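Local coordinates for protein aerobactin synthase IucA (Klebsiella pneumoniae subsp. pneumoniae, PDB 5JM8) that binds ATP and magnesium and, as an NIS synthetase, probably joins citrate to an acetylated, hydroxylated lysine during the making of the siderophore aerobactin, at residues A317-F322 with L413-A418; V54-F57 with H63-E66. One frame throughout, in Å; residues are numbered along the deposited sequence.

Interaction 1 (A317-F322 with L413-A418)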
loop_
_atom_site.group_PDB
_atom_site.type_symbol
_atom_site.label_atom_id
_atom_site.label_comp_id
_atom_site.label_asym_id
_atom_site.label_seq_id
_atom_site.Cartn_x
_atom_site.Cartn_y
_atom_site.Cartn_z
ATOM N N ALA A 317 -23.814 -21.412 -4.909
ATOM C CA ALA A 317 -22.836 -22.351 -5.441
ATOM C C ALA A 317 -22.852 -22.347 -6.962
ATOM O O ALA A 317 -21.811 -22.479 -7.608
ATOM C CB ALA A 317 -23.112 -23.748 -4.918
ATOM N N ARG A 318 -24.044 -22.191 -7.526
ATOM C CA ARG A 318 -24.234 -22.211 -8.972
ATOM C C ARG A 318 -23.686 -20.943 -9.615
ATOM O O ARG A 318 -23.253 -20.954 -10.769
ATOM C CB ARG A 318 -25.718 -22.374 -9.295
ATOM C CG ARG A 318 -26.049 -22.439 -10.772
ATOM C CD ARG A 318 -27.544 -22.622 -10.964
ATOM N NE ARG A 318 -27.947 -22.597 -12.369
ATOM C CZ ARG A 318 -29.199 -22.756 -12.785
ATOM N NH1 ARG A 318 -30.176 -22.951 -11.906
ATOM N NH2 ARG A 318 -29.480 -22.718 -14.081
ATOM N N PHE A 319 -23.722 -19.851 -8.854
ATOM C CA PHE A 319 -23.170 -18.572 -9.287
ATOM C C PHE A 319 -22.215 -18.034 -8.223
ATOM O O PHE A 319 -22.590 -17.178 -7.423
ATOM C CB PHE A 319 -24.286 -17.560 -9.549
ATOM C CG PHE A 319 -25.281 -18.007 -10.581
ATOM C CD1 PHE A 319 -25.025 -17.833 -11.929
ATOM C CD2 PHE A 319 -26.475 -18.596 -10.201
ATOM C CE1 PHE A 319 -25.940 -18.243 -12.881
ATOM C CE2 PHE A 319 -27.393 -19.005 -11.147
ATOM C CZ PHE A 319 -27.125 -18.828 -12.489
ATOM N N PRO A 320 -20.974 -18.544 -8.203
ATOM C CA PRO A 320 -20.012 -18.143 -7.171
ATOM C C PRO A 320 -19.577 -16.678 -7.260
ATOM O O PRO A 320 -19.164 -16.103 -6.251
ATOM C CB PRO A 320 -18.822 -19.072 -7.428
ATOM C CG PRO A 320 -18.923 -19.427 -8.871
ATOM C CD PRO A 320 -20.394 -19.513 -9.149
ATOM N N THR A 321 -19.667 -16.089 -8.447
ATOM C CA THR A 321 -19.239 -14.709 -8.650
ATOM C C THR A 321 -20.356 -13.713 -8.347
ATOM O O THR A 321 -20.139 -12.499 -8.380
ATOM C CB THR A 321 -18.764 -14.478 -10.086
ATOM O OG1 THR A 321 -19.833 -14.761 -10.995
ATOM C CG2 THR A 321 -17.576 -15.370 -10.405
ATOM N N PHE A 322 -21.546 -14.232 -8.054
ATOM C CA PHE A 322 -22.689 -13.397 -7.701
ATOM C C PHE A 322 -22.825 -13.275 -6.186
ATOM O O PHE A 322 -22.885 -14.282 -5.482
ATOM C CB PHE A 322 -23.974 -13.972 -8.301
ATOM C CG PHE A 322 -25.231 -13.364 -7.742
ATOM C CD1 PHE A 322 -25.464 -12.004 -7.846
ATOM C CD2 PHE A 322 -26.181 -14.155 -7.115
ATOM C CE1 PHE A 322 -26.618 -11.441 -7.333
ATOM C CE2 PHE A 322 -27.337 -13.596 -6.601
ATOM C CZ PHE A 322 -27.556 -12.237 -6.713
ATOM N N LEU A 413 -29.447 -13.086 -12.123
ATOM C CA LEU A 413 -30.660 -12.379 -11.721
ATOM C C LEU A 413 -31.926 -12.972 -12.342
ATOM O O LEU A 413 -32.949 -13.100 -11.666
ATOM C CB LEU A 413 -30.545 -10.900 -12.087
ATOM C CG LEU A 413 -29.511 -10.104 -11.284
ATOM C CD1 LEU A 413 -29.287 -8.737 -11.906
ATOM C CD2 LEU A 413 -29.931 -9.963 -9.828
ATOM N N PHE A 414 -31.862 -13.323 -13.624
ATOM C CA PHE A 414 -32.986 -13.968 -14.297
ATOM C C PHE A 414 -33.189 -15.394 -13.791
ATOM O O PHE A 414 -34.311 -15.899 -13.773
ATOM C CB PHE A 414 -32.773 -13.992 -15.812
ATOM C CG PHE A 414 -33.139 -12.709 -16.505
ATOM C CD1 PHE A 414 -34.466 -12.364 -16.703
ATOM C CD2 PHE A 414 -32.153 -11.862 -16.982
ATOM C CE1 PHE A 414 -34.800 -11.189 -17.350
ATOM C CE2 PHE A 414 -32.481 -10.685 -17.630
ATOM C CZ PHE A 414 -33.804 -10.349 -17.814
ATOM N N THR A 415 -32.095 -16.041 -13.394
ATOM C CA THR A 415 -32.143 -17.421 -12.913
ATOM C C THR A 415 -32.652 -17.492 -11.478
ATOM O O THR A 415 -33.352 -18.431 -11.104
ATOM C CB THR A 415 -30.759 -18.095 -12.984
ATOM O OG1 THR A 415 -30.290 -18.100 -14.338
ATOM C CG2 THR A 415 -30.829 -19.528 -12.478
ATOM N N ALA A 416 -32.286 -16.499 -10.675
ATOM C CA ALA A 416 -32.733 -16.432 -9.288
ATOM C C ALA A 416 -34.254 -16.323 -9.205
ATOM O O ALA A 416 -34.876 -16.883 -8.302
ATOM C CB ALA A 416 -32.084 -15.259 -8.583
ATOM N N GLU A 417 -34.845 -15.595 -10.147
ATOM C CA GLU A 417 -36.297 -15.458 -10.214
ATOM C C GLU A 417 -36.953 -16.711 -10.788
ATOM O O GLU A 417 -37.938 -17.210 -10.248
ATOM C CB GLU A 417 -36.682 -14.239 -11.060
ATOM C CG GLU A 417 -38.190 -14.008 -11.195
ATOM C CD GLU A 417 -38.855 -14.927 -12.209
ATOM O OE1 GLU A 417 -38.292 -15.112 -13.309
ATOM O OE2 GLU A 417 -39.937 -15.473 -11.899
ATOM N N ALA A 418 -36.412 -17.209 -11.893
ATOM C CA ALA A 418 -37.026 -18.327 -12.594
ATOM C C ALA A 418 -36.954 -19.622 -11.789
ATOM O O ALA A 418 -37.971 -20.277 -11.565
ATOM C CB ALA A 418 -36.369 -18.516 -13.946
#
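The methyl group of T415 is the meeting point of this contact, because both R318, the last residue of helix 310-318, and F319 just after it reach that carbon. CG2 of T415 sits over one face of the R318 guanidinium, 3.4 Å above its plane and displaced toward the rim, with NH1 of R318 3.5 Å from that carbon. The same methyl meets the rim of the F319 ring roughly level with it, where CE2 of F319 approaches T415 CG2 to 3.7 Å; CZ of F319 lies equally close to T415 CB. A looser apolar contact follows further along, F322 CE1 to L413 CD2 at 4.4 Å.

Torsions account for the reach. R318 sets its CG opposite the backbone N (chi1 -179°) and stays extended as far as NE, which carries the guanidinium across to T415. T415 turns OG1 back along its own helix to the carbonyl of K411, which places CG2 toward R318 and F319. NH1 of R318 goes on to a salt bridge with D419, one helical turn beyond T415.

Behind these groups, a type I turn from F319, closed by F322 N to F319 O at 3.2 Å, links helix 310-318 to strand 322-324, an edge strand of the mixed sheet containing 440-445. F322 and L413 both pack on L443 of that sheet. The contact thus sets a helix-to-strand connection against helix 394-420 through van der Waals contacts, and polar bonds to the same helix, R318 to D419 and T321 to Q408, flank it.

Interaction 2 (V54-F57 with H63-E66)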
loop_
_atom_site.group_PDB
_atom_site.type_symbol
_atom_site.label_atom_id
_atom_site.label_comp_id
_atom_site.label_asym_id
_atom_site.label_seq_id
_atom_site.Cartn_x
_atom_site.Cartn_y
_atom_site.Cartn_z
ATOM N N VAL A 54 -30.039 17.299 -33.293
ATOM C CA VAL A 54 -29.712 15.971 -32.783
ATOM C C VAL A 54 -28.305 15.539 -33.192
ATOM O O VAL A 54 -28.019 15.361 -34.376
ATOM C CB VAL A 54 -30.723 14.925 -33.283
ATOM C CG1 VAL A 54 -30.397 13.551 -32.721
ATOM C CG2 VAL A 54 -32.141 15.329 -32.900
ATOM N N ALA A 55 -27.436 15.371 -32.198
ATOM C CA ALA A 55 -26.077 14.894 -32.432
ATOM C C ALA A 55 -26.042 13.368 -32.443
ATOM O O ALA A 55 -25.305 12.762 -33.223
ATOM C CB ALA A 55 -25.132 15.440 -31.373
ATOM N N TYR A 56 -26.838 12.758 -31.568
ATOM C CA TYR A 56 -26.990 11.307 -31.540
ATOM C C TYR A 56 -28.432 10.904 -31.270
ATOM O O TYR A 56 -29.008 11.276 -30.249
ATOM C CB TYR A 56 -26.079 10.689 -30.480
ATOM C CG TYR A 56 -26.245 9.193 -30.336
ATOM C CD1 TYR A 56 -25.765 8.326 -31.308
ATOM C CD2 TYR A 56 -26.878 8.646 -29.226
ATOM C CE1 TYR A 56 -25.913 6.959 -31.181
ATOM C CE2 TYR A 56 -27.027 7.276 -29.091
ATOM C CZ TYR A 56 -26.544 6.440 -30.071
ATOM O OH TYR A 56 -26.693 5.080 -29.945
ATOM N N PHE A 57 -29.006 10.141 -32.197
ATOM C CA PHE A 57 -30.350 9.608 -32.027
ATOM C C PHE A 57 -30.284 8.173 -31.516
ATOM O O PHE A 57 -29.610 7.325 -32.098
ATOM C CB PHE A 57 -31.130 9.664 -33.339
ATOM C CG PHE A 57 -32.548 9.193 -33.213
ATOM C CD1 PHE A 57 -33.542 10.055 -32.779
ATOM C CD2 PHE A 57 -32.886 7.885 -33.513
ATOM C CE1 PHE A 57 -34.848 9.622 -32.653
ATOM C CE2 PHE A 57 -34.191 7.447 -33.391
ATOM C CZ PHE A 57 -35.174 8.318 -32.960
ATOM N N HIS A 63 -30.828 10.119 -26.154
ATOM C CA HIS A 63 -30.461 11.094 -27.177
ATOM C C HIS A 63 -29.419 12.090 -26.686
ATOM O O HIS A 63 -29.295 12.338 -25.486
ATOM C CB HIS A 63 -31.692 11.870 -27.655
ATOM C CG HIS A 63 -32.805 11.001 -28.145
ATOM N ND1 HIS A 63 -32.689 10.198 -29.258
ATOM C CD2 HIS A 63 -34.063 10.818 -27.679
ATOM C CE1 HIS A 63 -33.822 9.549 -29.452
ATOM N NE2 HIS A 63 -34.674 9.909 -28.508
ATOM N N ARG A 64 -28.684 12.663 -27.635
ATOM C CA ARG A 64 -27.781 13.771 -27.362
ATOM C C ARG A 64 -28.166 14.947 -28.255
ATOM O O ARG A 64 -28.023 14.881 -29.478
ATOM C CB ARG A 64 -26.321 13.366 -27.597
ATOM C CG ARG A 64 -25.313 14.456 -27.230
ATOM C CD ARG A 64 -23.862 13.990 -27.347
ATOM N NE ARG A 64 -23.471 13.706 -28.730
ATOM C CZ ARG A 64 -23.395 12.490 -29.267
ATOM N NH1 ARG A 64 -23.030 12.356 -30.536
ATOM N NH2 ARG A 64 -23.676 11.404 -28.552
ATOM N N PHE A 65 -28.675 16.009 -27.637
ATOM C CA PHE A 65 -29.032 17.224 -28.358
ATOM C C PHE A 65 -27.893 18.238 -28.328
ATOM O O PHE A 65 -27.181 18.366 -27.329
ATOM C CB PHE A 65 -30.295 17.863 -27.763
ATOM C CG PHE A 65 -31.542 17.034 -27.921
ATOM C CD1 PHE A 65 -31.620 16.020 -28.862
ATOM C CD2 PHE A 65 -32.646 17.280 -27.122
ATOM C CE1 PHE A 65 -32.772 15.265 -28.995
ATOM C CE2 PHE A 65 -33.798 16.531 -27.252
ATOM C CZ PHE A 65 -33.862 15.523 -28.189
ATOM N N GLU A 66 -27.730 18.953 -29.437
ATOM C CA GLU A 66 -26.813 20.082 -29.509
ATOM C C GLU A 66 -27.582 21.363 -29.195
ATOM O O GLU A 66 -28.630 21.625 -29.783
ATOM C CB GLU A 66 -26.158 20.161 -30.890
ATOM C CG GLU A 66 -25.213 21.338 -31.065
ATOM C CD GLU A 66 -24.491 21.316 -32.400
ATOM O OE1 GLU A 66 -24.593 20.298 -33.121
ATOM O OE2 GLU A 66 -23.821 22.318 -32.731
#
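Two consecutive amides, A55 N and Y56 N, bind the one carbonyl oxygen of R64, which makes this a classic beta bulge in an antiparallel pair. The two donors reach that oxygen differently: A55 N is 2.8 Å from R64 O and nearly in line with the carbonyl bond (166° at the oxygen), whereas Y56 N, 3.2 Å from R64 O, comes in the carbonyl plane on a lone pair at 136°. The return bond, R64 N to Y56 O at 3.0 Å, completes the hydrogen-bonded pair. Beyond the bulge the register has shifted by one residue, since V54 stands across from F65 but Y56 from R64.

On the sheet face of Y56 and R64, the arginine bends at chi3 and folds back over its partner. CB of Y56 lies under a guanidinium face, with NH2 of R64 3.2 Å from Y56 CB; NH2 approaches the tyrosine ring only obliquely, although the ring and guanidinium planes are 12° apart. Both side chains touch A500 of helix 475-500, and Y56 OH is hydrogen-bonded to E506. On the V54 and F65 face, V54 CG2 meets F65 CE1 at 4.0 Å, obliquely, beside L40 of the neighbouring strand 39-43.

At the loop end, H63 CE1 lies over one face of the F57 ring, 3.4 Å from F57 CE1, the two rings oblique with centroids 4.7 Å apart. H63 O is meanwhile bound by N21 of helix 14-26. The doubly used R64 carbonyl therefore keeps both amides of the bulge satisfied while strand 49-54 ends and the chain turns its corner.

How the interactions relate
Interaction 2 comes first along the chain and is complete before interaction 1 opens. Their centres lie about 37 Å apart and their nearest atoms about 21 Å, without touching. They share no sheet: 54-57 with 63-66 closes the loop between strands 49-54 and 64-72 of the five-stranded antiparallel sheet, whereas 317-322 with 413-418 brings the end of helix 310-318 and the start of strand 322-324 to helix 394-420. Helix 475-500 borders both, through A500 at interaction 2 and L486 at interaction 1. The side chain of L413 lies about 12 Å from the bound magnesium and about 14 Å from ATP, and interaction 1 therefore does not touch the nucleotide site.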